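Local structure of hypothetical protein SPy0176 (Streptococcus pyogenes serotype M1, 2OQT) at residues S37-S42 against V76-F81; A26-V31 against A43-I48; N3-L8 against M145-K150. The protein probably serves as the IIA component of a phosphoenolpyruvate-dependent sugar phosphotransferase system, passing on phosphoryl groups for the uptake of ascorbate. All blocks are in the same frame, centred on the assembly; numbering follows the deposited sequence.

Interaction 1 of 3, residues S37-S42 against V76-F81; sequences SKAVTS and VNRNAF
Arg78 reaches back over the loop that follows helix 23-36 and gives its NH2 to the backbone carbonyl of Ser37, with NH2 2.6 Å from Ser37 O. The bond is fairly straight at the hydrogen (161°). Ser37 O lies in the guanidinium plane, at its edge, whereas the nitrogen stands above the plane of the Ser37 carbonyl, 42° out of it. The same NH2 is bonded to the side-chain oxygen of Asn11, which in turn pairs with Ser37 OG, tying the arginine and the serine to one amide. A bend at chi3 (87°) in an otherwise extended Arg78 turns the guanidinium over Ala39, whose CA and CB lie against one face of it.

The second polar point is the carbonyl of Ala39. It accepts from the backbone of Asn77, with N 2.9 Å from Ala39 O and nearly in line with the C=O bond; the N of Arg78 adds a weak bond to the same oxygen. Here Val40 and Val76 form a single beta bridge. Their side chains run alongside each other, Val40 CG1 meeting Val76 CG2 at 4.2 Å.

Ala39 CB, which touches the guanidinium, also packs on Ala80 CB at 3.7 Å, where strand 80-86 begins, and Leu34 of helix 23-36 touches Ala80. Every bond across this contact ends on a main-chain carbonyl of 37-42, met by the N-H of Asn77, a weaker one of Arg78 and the Arg78 side chain. This joins the connection between two helices to the approach of a strand, with the guanidinium laid over Ala39.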
loop_
_atom_site.group_PDB
_atom_site.type_symbol
_atom_site.label_atom_id
_atom_site.label_comp_id
_atom_site.label_asym_id
_atom_site.label_seq_id
_atom_site.Cartn_x
_atom_site.Cartn_y
_atom_site.Cartn_z
ATOM N N SER A 37 7.393 11.654 3.352
ATOM C CA SER A 37 6.889 12.727 2.515
ATOM C C SER A 37 6.024 13.689 3.336
ATOM O O SER A 37 5.360 14.586 2.797
ATOM C CB SER A 37 6.130 12.143 1.339
ATOM O OG SER A 37 4.961 11.410 1.739
ATOM N N LYS A 38 6.085 13.509 4.647
ATOM C CA LYS A 38 5.182 14.159 5.615
ATOM C C LYS A 38 3.651 14.092 5.336
ATOM O O LYS A 38 2.915 14.958 5.807
ATOM C CB LYS A 38 5.599 15.615 5.978
ATOM C CG LYS A 38 7.064 16.099 5.722
ATOM C CD LYS A 38 8.158 15.406 6.556
ATOM C CE LYS A 38 8.526 16.150 7.890
ATOM N NZ LYS A 38 8.407 17.653 7.901
ATOM N N ALA A 39 3.162 13.054 4.639
ATOM C CA ALA A 39 1.698 12.896 4.444
ATOM C C ALA A 39 1.026 12.385 5.724
ATOM O O ALA A 39 -0.103 12.770 6.013
ATOM C CB ALA A 39 1.386 11.968 3.269
ATOM N N VAL A 40 1.735 11.496 6.452
ATOM C CA VAL A 40 1.305 10.956 7.738
ATOM C C VAL A 40 2.414 10.999 8.798
ATOM O O VAL A 40 3.582 11.230 8.507
ATOM C CB VAL A 40 0.759 9.494 7.652
ATOM C CG1 VAL A 40 -0.229 9.341 6.509
ATOM C CG2 VAL A 40 1.912 8.432 7.536
ATOM N N THR A 41 2.002 10.682 10.015
ATOM C CA THR A 41 2.777 10.718 11.220
ATOM C C THR A 41 2.934 9.238 11.641
ATOM O O THR A 41 2.230 8.344 11.134
ATOM C CB THR A 41 1.969 11.616 12.227
ATOM O OG1 THR A 41 2.255 13.014 11.969
ATOM C CG2 THR A 41 2.227 11.321 13.669
ATOM N N SER A 42 3.879 8.961 12.538
ATOM C CA SER A 42 4.001 7.630 13.095
ATOM C C SER A 42 2.672 7.176 13.710
ATOM O O SER A 42 2.324 6.010 13.668
ATOM C CB SER A 42 5.109 7.591 14.158
ATOM O OG SER A 42 4.753 8.433 15.255
ATOM N N VAL A 76 -2.924 11.594 9.939
ATOM C CA VAL A 76 -3.056 11.879 8.499
ATOM C C VAL A 76 -3.226 13.350 8.179
ATOM O O VAL A 76 -4.171 13.954 8.641
ATOM C CB VAL A 76 -4.245 11.056 7.869
ATOM C CG1 VAL A 76 -4.375 11.349 6.374
ATOM C CG2 VAL A 76 -4.079 9.533 8.115
ATOM N N ASN A 77 -2.334 13.969 7.400
ATOM C CA ASN A 77 -2.560 15.389 7.030
ATOM C C ASN A 77 -3.101 15.538 5.614
ATOM O O ASN A 77 -3.776 16.548 5.293
ATOM C CB ASN A 77 -1.343 16.316 7.304
ATOM C CG ASN A 77 -1.669 17.872 7.106
ATOM O OD1 ASN A 77 -2.590 18.485 7.739
ATOM N ND2 ASN A 77 -0.891 18.497 6.230
ATOM N N ARG A 78 -2.866 14.503 4.805
ATOM C CA ARG A 78 -2.990 14.579 3.369
ATOM C C ARG A 78 -3.241 13.194 2.772
ATOM O O ARG A 78 -2.570 12.195 3.153
ATOM C CB ARG A 78 -1.680 15.142 2.814
ATOM C CG ARG A 78 -1.555 15.200 1.292
ATOM C CD ARG A 78 -0.311 16.001 0.889
ATOM N NE ARG A 78 0.940 15.227 0.803
ATOM C CZ ARG A 78 2.024 15.437 1.564
ATOM N NH1 ARG A 78 2.007 16.357 2.527
ATOM N NH2 ARG A 78 3.128 14.697 1.380
ATOM N N ASN A 79 -4.202 13.133 1.835
ATOM C CA ASN A 79 -4.414 11.909 1.048
ATOM C C ASN A 79 -3.164 11.531 0.243
ATOM O O ASN A 79 -2.496 12.388 -0.408
ATOM C CB ASN A 79 -5.642 11.991 0.149
ATOM C CG ASN A 79 -6.929 12.387 0.897
ATOM O OD1 ASN A 79 -7.816 12.955 0.279
ATOM N ND2 ASN A 79 -7.025 12.123 2.209
ATOM N N ALA A 80 -2.836 10.244 0.320
ATOM C CA ALA A 80 -1.569 9.726 -0.194
ATOM C C ALA A 80 -1.707 8.246 -0.372
ATOM O O ALA A 80 -2.583 7.612 0.243
ATOM C CB ALA A 80 -0.441 10.012 0.784
ATOM N N PHE A 81 -0.866 7.733 -1.263
ATOM C CA PHE A 81 -0.622 6.331 -1.449
ATOM C C PHE A 81 0.876 6.157 -1.322
ATOM O O PHE A 81 1.647 7.068 -1.670
ATOM C CB PHE A 81 -0.990 5.848 -2.843
ATOM C CG PHE A 81 -2.481 5.736 -3.116
ATOM C CD1 PHE A 81 -3.254 4.722 -2.517
ATOM C CD2 PHE A 81 -3.103 6.609 -4.038
ATOM C CE1 PHE A 81 -4.646 4.606 -2.813
ATOM C CE2 PHE A 81 -4.476 6.511 -4.340
ATOM C CZ PHE A 81 -5.252 5.499 -3.725
#

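Interaction 2 of 3, residues A26-V31 against A43-I48; sequences AVRLAV and AYYDAI
The Tyr45 ring passes obliquely across Arg28, from its CA and CB to the guanidinium. Ring atom CE1 of Tyr45 is 3.7 Å from Arg28 CB. The far end of the arginine is less certain, since it adopts two conformers; in the one described, the phenol oxygen sits over one face of the guanidinium, offset toward its rim. There Tyr45 OH and Arg28 NH2 approach to 3.2 Å, but the angle is poor for a hydrogen bond, and the two planes are 39° apart, so the groups pack without stacking flat.

Further inward the contact is aliphatic. Val27 CG1 comes in at the edge of the Tyr45 ring and touches Ile48 CG2 at 3.8 Å. Val31 CG2 and Ile48 CD1 meet end on, 4.0 Å apart. With its CG1 anti to the backbone N (chi1 -178°), Val31 turns that methyl to Tyr44 CD2 and to the backbone and CB of Tyr45.

Ile48 CD1 also lies over one face of the Tyr44 ring, whose hydroxyl is hydrogen-bonded to Leu104 O and Ala70 N. The axes of 26-31 and 43-48 run roughly antiparallel, at 143° and 9.9 Å apart, in the hairpin of helices 23-36 and 42-55. Ala30 packs on Ile84 and Leu101 of the sheet, while Tyr44 reaches Ala105 in strand 97-105.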
loop_
_atom_site.group_PDB
_atom_site.type_symbol
_atom_site.label_atom_id
_atom_site.label_comp_id
_atom_site.label_asym_id
_atom_site.label_seq_id
_atom_site.Cartn_x
_atom_site.Cartn_y
_atom_site.Cartn_z
ATOM N N ALA A 26 6.673 -5.214 8.017
ATOM C CA ALA A 26 6.281 -4.887 6.634
ATOM C C ALA A 26 5.341 -3.689 6.577
ATOM O O ALA A 26 5.388 -2.852 5.672
ATOM C CB ALA A 26 5.644 -6.069 5.995
ATOM N N VAL A 27 4.484 -3.614 7.578
ATOM C CA VAL A 27 3.594 -2.490 7.707
ATOM C C VAL A 27 4.406 -1.229 8.026
ATOM O O VAL A 27 4.184 -0.201 7.407
ATOM C CB VAL A 27 2.475 -2.823 8.713
ATOM C CG1 VAL A 27 1.798 -1.599 9.239
ATOM C CG2 VAL A 27 1.496 -3.696 8.032
ATOM N N ARG A 28 5.321 -1.303 8.979
ATOM C CA ARG A 28 6.199 -0.180 9.275
ATOM C C ARG A 28 6.854 0.328 7.992
ATOM O O ARG A 28 6.830 1.522 7.697
ATOM C CB ARG A 28 7.256 -0.609 10.290
ATOM C CG ARG A 28 8.302 0.430 10.635
ATOM C CD ARG A 28 9.189 -0.090 11.763
ATOM N NE ARG A 28 8.638 0.235 13.084
ATOM C CZ ARG A 28 8.714 -0.562 14.152
ATOM N NH1 ARG A 28 9.310 -1.757 14.055
ATOM N NH2 ARG A 28 8.175 -0.175 15.306
ATOM N N LEU A 29 7.432 -0.595 7.223
ATOM C CA LEU A 29 8.161 -0.240 5.999
ATOM C C LEU A 29 7.211 0.339 4.973
ATOM O O LEU A 29 7.617 1.123 4.122
ATOM C CB LEU A 29 8.902 -1.467 5.414
ATOM C CG LEU A 29 10.127 -2.085 6.151
ATOM C CD1 LEU A 29 10.447 -3.434 5.521
ATOM C CD2 LEU A 29 11.398 -1.146 6.173
ATOM N N ALA A 30 5.938 -0.045 5.043
ATOM C CA ALA A 30 5.004 0.339 4.016
ATOM C C ALA A 30 4.475 1.745 4.287
ATOM O O ALA A 30 4.076 2.465 3.364
ATOM C CB ALA A 30 3.884 -0.670 3.918
ATOM N N VAL A 31 4.462 2.135 5.553
ATOM C CA VAL A 31 3.967 3.450 5.961
ATOM C C VAL A 31 5.110 4.479 5.945
ATOM O O VAL A 31 4.889 5.667 5.780
ATOM C CB VAL A 31 3.331 3.401 7.391
ATOM C CG1 VAL A 31 2.768 4.764 7.782
ATOM C CG2 VAL A 31 2.211 2.355 7.486
ATOM N N ALA A 43 1.919 8.083 14.299
ATOM C CA ALA A 43 0.715 7.655 14.984
ATOM C C ALA A 43 -0.213 6.889 14.001
ATOM O O ALA A 43 -1.145 6.189 14.434
ATOM C CB ALA A 43 0.012 8.835 15.590
ATOM N N TYR A 44 0.043 7.048 12.696
ATOM C CA TYR A 44 -0.672 6.313 11.653
ATOM C C TYR A 44 -0.209 4.878 11.602
ATOM O O TYR A 44 -1.015 3.998 11.570
ATOM C CB TYR A 44 -0.580 6.983 10.260
ATOM C CG TYR A 44 -1.608 6.438 9.283
ATOM C CD1 TYR A 44 -2.965 6.333 9.646
ATOM C CD2 TYR A 44 -1.236 5.973 8.002
ATOM C CE1 TYR A 44 -3.917 5.814 8.745
ATOM C CE2 TYR A 44 -2.201 5.432 7.104
ATOM C CZ TYR A 44 -3.518 5.369 7.480
ATOM O OH TYR A 44 -4.464 4.860 6.626
ATOM N N TYR A 45 1.085 4.627 11.601
ATOM C CA TYR A 45 1.554 3.263 11.765
ATOM C C TYR A 45 0.867 2.616 13.017
ATOM O O TYR A 45 0.125 1.668 12.894
ATOM C CB TYR A 45 3.086 3.262 11.824
ATOM C CG TYR A 45 3.698 2.030 12.473
ATOM C CD1 TYR A 45 3.726 0.794 11.810
ATOM C CD2 TYR A 45 4.220 2.096 13.758
ATOM C CE1 TYR A 45 4.285 -0.370 12.417
ATOM C CE2 TYR A 45 4.768 0.938 14.380
ATOM C CZ TYR A 45 4.799 -0.283 13.699
ATOM O OH TYR A 45 5.348 -1.389 14.325
ATOM N N ASP A 46 1.057 3.173 14.200
ATOM C CA ASP A 46 0.332 2.739 15.387
ATOM C C ASP A 46 -1.143 2.423 15.165
ATOM O O ASP A 46 -1.647 1.388 15.609
ATOM C CB ASP A 46 0.501 3.786 16.489
ATOM C CG ASP A 46 1.954 4.013 16.817
ATOM O OD1 ASP A 46 2.376 5.139 17.152
ATOM O OD2 ASP A 46 2.696 3.049 16.673
ATOM N N ALA A 47 -1.837 3.304 14.460
ATOM C CA ALA A 47 -3.236 3.082 14.246
ATOM C C ALA A 47 -3.437 1.862 13.312
ATOM O O ALA A 47 -4.407 1.137 13.404
ATOM C CB ALA A 47 -3.903 4.361 13.743
ATOM N N ILE A 48 -2.482 1.545 12.463
ATOM C CA ILE A 48 -2.697 0.366 11.624
ATOM C C ILE A 48 -2.545 -0.922 12.457
ATOM O O ILE A 48 -3.331 -1.871 12.329
ATOM C CB ILE A 48 -1.856 0.455 10.340
ATOM C CG1 ILE A 48 -2.406 1.642 9.496
ATOM C CG2 ILE A 48 -1.883 -0.853 9.570
ATOM C CD1 ILE A 48 -1.726 1.956 8.152
#

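Interaction 3 of 3, residues N3-L8 against M145-K150; sequences NLKQAL and MVEESK. Unlike the reference sequence in segment 3-8: Leu8 (reference Phe).
Asn3 OD1 is gripped from both segments. Lys150 NZ donates to Asn3 OD1 at 2.7 Å, and Asn3, at the N-cap of helix 4-10, also accepts a weak capping bond from Gln6 N to OD1 at 3.2 Å. The ammonium stands above the carbonyl plane of the amide, 46° out of it, and the two side chains cross at about a right angle. A turn at the last torsion of Lys150 (chi4 -64°) directs NZ to the amide, and it passes Lys5 CB at 3.8 Å.

A salt bridge joins Lys5 NZ to Glu147 OE2 at 3.1 Å, formed by a lysine bent along its length and a glutamate bent at chi2. Below these charges Val146 sets one methyl against each leucine. Its CG1 meets Leu4 CD2 at 3.6 Å and also approaches the backbone N of Lys5; its CG2 touches Leu8 CD2 at 4.2 Å. Leu123 of helix 111-124 packs on Val146 as well.

The axes of 4-8 and 145-149 run nearly antiparallel, 9.9 Å apart. One valine supplies most of the apolar packing between them, and the polar bonds involve residues that are partly or fully exposed. The positive charge of Lys150 would probably polarise the capping amide of Asn3.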
loop_
_atom_site.group_PDB
_atom_site.type_symbol
_atom_site.label_atom_id
_atom_site.label_comp_id
_atom_site.label_asym_id
_atom_site.label_seq_id
_atom_site.Cartn_x
_atom_site.Cartn_y
_atom_site.Cartn_z
ATOM N N ASN A 3 -5.574 10.369 -7.589
ATOM C CA ASN A 3 -5.087 9.499 -8.644
ATOM C C ASN A 3 -3.913 8.745 -8.073
ATOM O O ASN A 3 -3.027 9.350 -7.488
ATOM C CB ASN A 3 -4.683 10.323 -9.886
ATOM C CG ASN A 3 -3.810 9.535 -10.885
ATOM O OD1 ASN A 3 -3.267 8.466 -10.578
ATOM N ND2 ASN A 3 -3.664 10.080 -12.090
ATOM N N LEU A 4 -3.892 7.429 -8.241
ATOM C CA LEU A 4 -2.820 6.607 -7.684
ATOM C C LEU A 4 -1.432 6.910 -8.224
ATOM O O LEU A 4 -0.520 7.118 -7.436
ATOM C CB LEU A 4 -3.147 5.125 -7.820
ATOM C CG LEU A 4 -2.043 4.128 -7.473
ATOM C CD1 LEU A 4 -1.696 4.178 -5.991
ATOM C CD2 LEU A 4 -2.462 2.729 -7.907
ATOM N N LYS A 5 -1.270 6.938 -9.546
ATOM C CA LYS A 5 -0.020 7.361 -10.188
ATOM C C LYS A 5 0.464 8.702 -9.674
ATOM O O LYS A 5 1.608 8.847 -9.254
ATOM C CB LYS A 5 -0.191 7.460 -11.714
ATOM C CG LYS A 5 0.961 6.838 -12.532
ATOM C CD LYS A 5 2.002 7.873 -12.965
ATOM C CE LYS A 5 1.674 8.473 -14.341
ATOM N NZ LYS A 5 1.751 7.434 -15.426
ATOM N N GLN A 6 -0.411 9.691 -9.686
ATOM C CA GLN A 6 0.002 11.016 -9.313
ATOM C C GLN A 6 0.401 11.045 -7.870
ATOM O O GLN A 6 1.431 11.623 -7.533
ATOM C CB GLN A 6 -1.101 12.044 -9.583
ATOM C CG GLN A 6 -0.640 13.501 -9.399
ATOM C CD GLN A 6 0.644 13.829 -10.212
ATOM O OE1 GLN A 6 0.794 13.422 -11.391
ATOM N NE2 GLN A 6 1.576 14.537 -9.571
ATOM N N ALA A 7 -0.436 10.440 -7.023
ATOM C CA ALA A 7 -0.221 10.376 -5.556
ATOM C C ALA A 7 1.155 9.806 -5.213
ATOM O O ALA A 7 1.814 10.226 -4.257
ATOM C CB ALA A 7 -1.321 9.536 -4.892
ATOM N N LEU A 8 1.567 8.845 -6.032
ATOM C CA LEU A 8 2.778 8.074 -5.825
ATOM C C LEU A 8 3.998 8.913 -6.186
ATOM O O LEU A 8 5.086 8.754 -5.598
ATOM C CB LEU A 8 2.712 6.840 -6.706
ATOM C CG LEU A 8 2.574 5.391 -6.228
ATOM C CD1 LEU A 8 2.104 5.117 -4.782
ATOM C CD2 LEU A 8 1.734 4.614 -7.274
HETATM N N MSE A 145 3.381 0.444 -14.950
HETATM C CA MSE A 145 2.326 -0.507 -14.637
HETATM C C MSE A 145 1.058 0.192 -14.203
HETATM O O MSE A 145 -0.016 -0.214 -14.629
HETATM C CB MSE A 145 2.766 -1.483 -13.569
HETATM C CG MSE A 145 3.894 -2.343 -14.010
HETATM SE SE MSE A 145 4.089 -3.858 -12.842
HETATM C CE MSE A 145 2.247 -4.564 -12.941
ATOM N N VAL A 146 1.179 1.248 -13.387
ATOM C CA VAL A 146 0.010 1.998 -12.907
ATOM C C VAL A 146 -0.737 2.749 -14.018
ATOM O O VAL A 146 -1.963 2.869 -13.952
ATOM C CB VAL A 146 0.344 2.961 -11.704
ATOM C CG1 VAL A 146 -0.929 3.568 -11.093
ATOM C CG2 VAL A 146 1.124 2.230 -10.621
ATOM N N GLU A 147 -0.026 3.261 -15.027
ATOM C CA GLU A 147 -0.707 3.876 -16.186
ATOM C C GLU A 147 -1.497 2.810 -16.960
ATOM O O GLU A 147 -2.653 3.011 -17.355
ATOM C CB GLU A 147 0.265 4.623 -17.115
ATOM C CG GLU A 147 -0.410 5.610 -18.062
ATOM C CD GLU A 147 -0.678 6.974 -17.417
ATOM O OE1 GLU A 147 -1.485 7.069 -16.456
ATOM O OE2 GLU A 147 -0.081 7.973 -17.876
ATOM N N GLU A 148 -0.862 1.663 -17.136
ATOM C CA GLU A 148 -1.471 0.527 -17.766
ATOM C C GLU A 148 -2.804 0.107 -17.104
ATOM O O GLU A 148 -3.662 -0.484 -17.763
ATOM C CB GLU A 148 -0.439 -0.587 -17.750
ATOM C CG GLU A 148 -0.756 -1.788 -18.601
ATOM C CD GLU A 148 0.359 -2.814 -18.601
ATOM O OE1 GLU A 148 0.100 -3.941 -19.086
ATOM O OE2 GLU A 148 1.483 -2.505 -18.120
ATOM N N SER A 149 -2.967 0.443 -15.814
ATOM C CA SER A 149 -4.156 0.131 -14.978
ATOM C C SER A 149 -5.367 0.940 -15.345
ATOM O O SER A 149 -6.500 0.447 -15.241
ATOM C CB SER A 149 -3.909 0.453 -13.503
ATOM O OG SER A 149 -2.788 -0.221 -13.011
ATOM N N LYS A 150 -5.130 2.195 -15.724
ATOM C CA LYS A 150 -6.205 3.159 -15.963
ATOM C C LYS A 150 -7.101 2.838 -17.184
ATOM O O LYS A 150 -8.189 3.404 -17.325
ATOM C CB LYS A 150 -5.642 4.583 -16.069
ATOM C CG LYS A 150 -4.547 4.919 -15.060
ATOM C CD LYS A 150 -4.296 6.428 -15.001
ATOM C CE LYS A 150 -3.330 6.818 -13.870
ATOM N NZ LYS A 150 -3.804 6.535 -12.450
#

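Interaction 2 is the buried contact of the three, two helices of a hairpin meeting largely through aliphatic and aromatic groups. Interactions 1 and 3 lie nearer the surface and combine a small apolar base with charged side chains, although interaction 1 works on main-chain carbonyls and interaction 3 on an amide and a carboxylate. The loop of interaction 1 connects the helices of interaction 2, and the two touch where Val40 meets Val31 and Val76 meets Tyr44. Phe81 packs on Leu4, Ala7 and Leu8, linking interaction 1 to interaction 3. Interactions 2 and 3 do not touch and lie on opposite sides of the chain's centre, about 22 Å between centres.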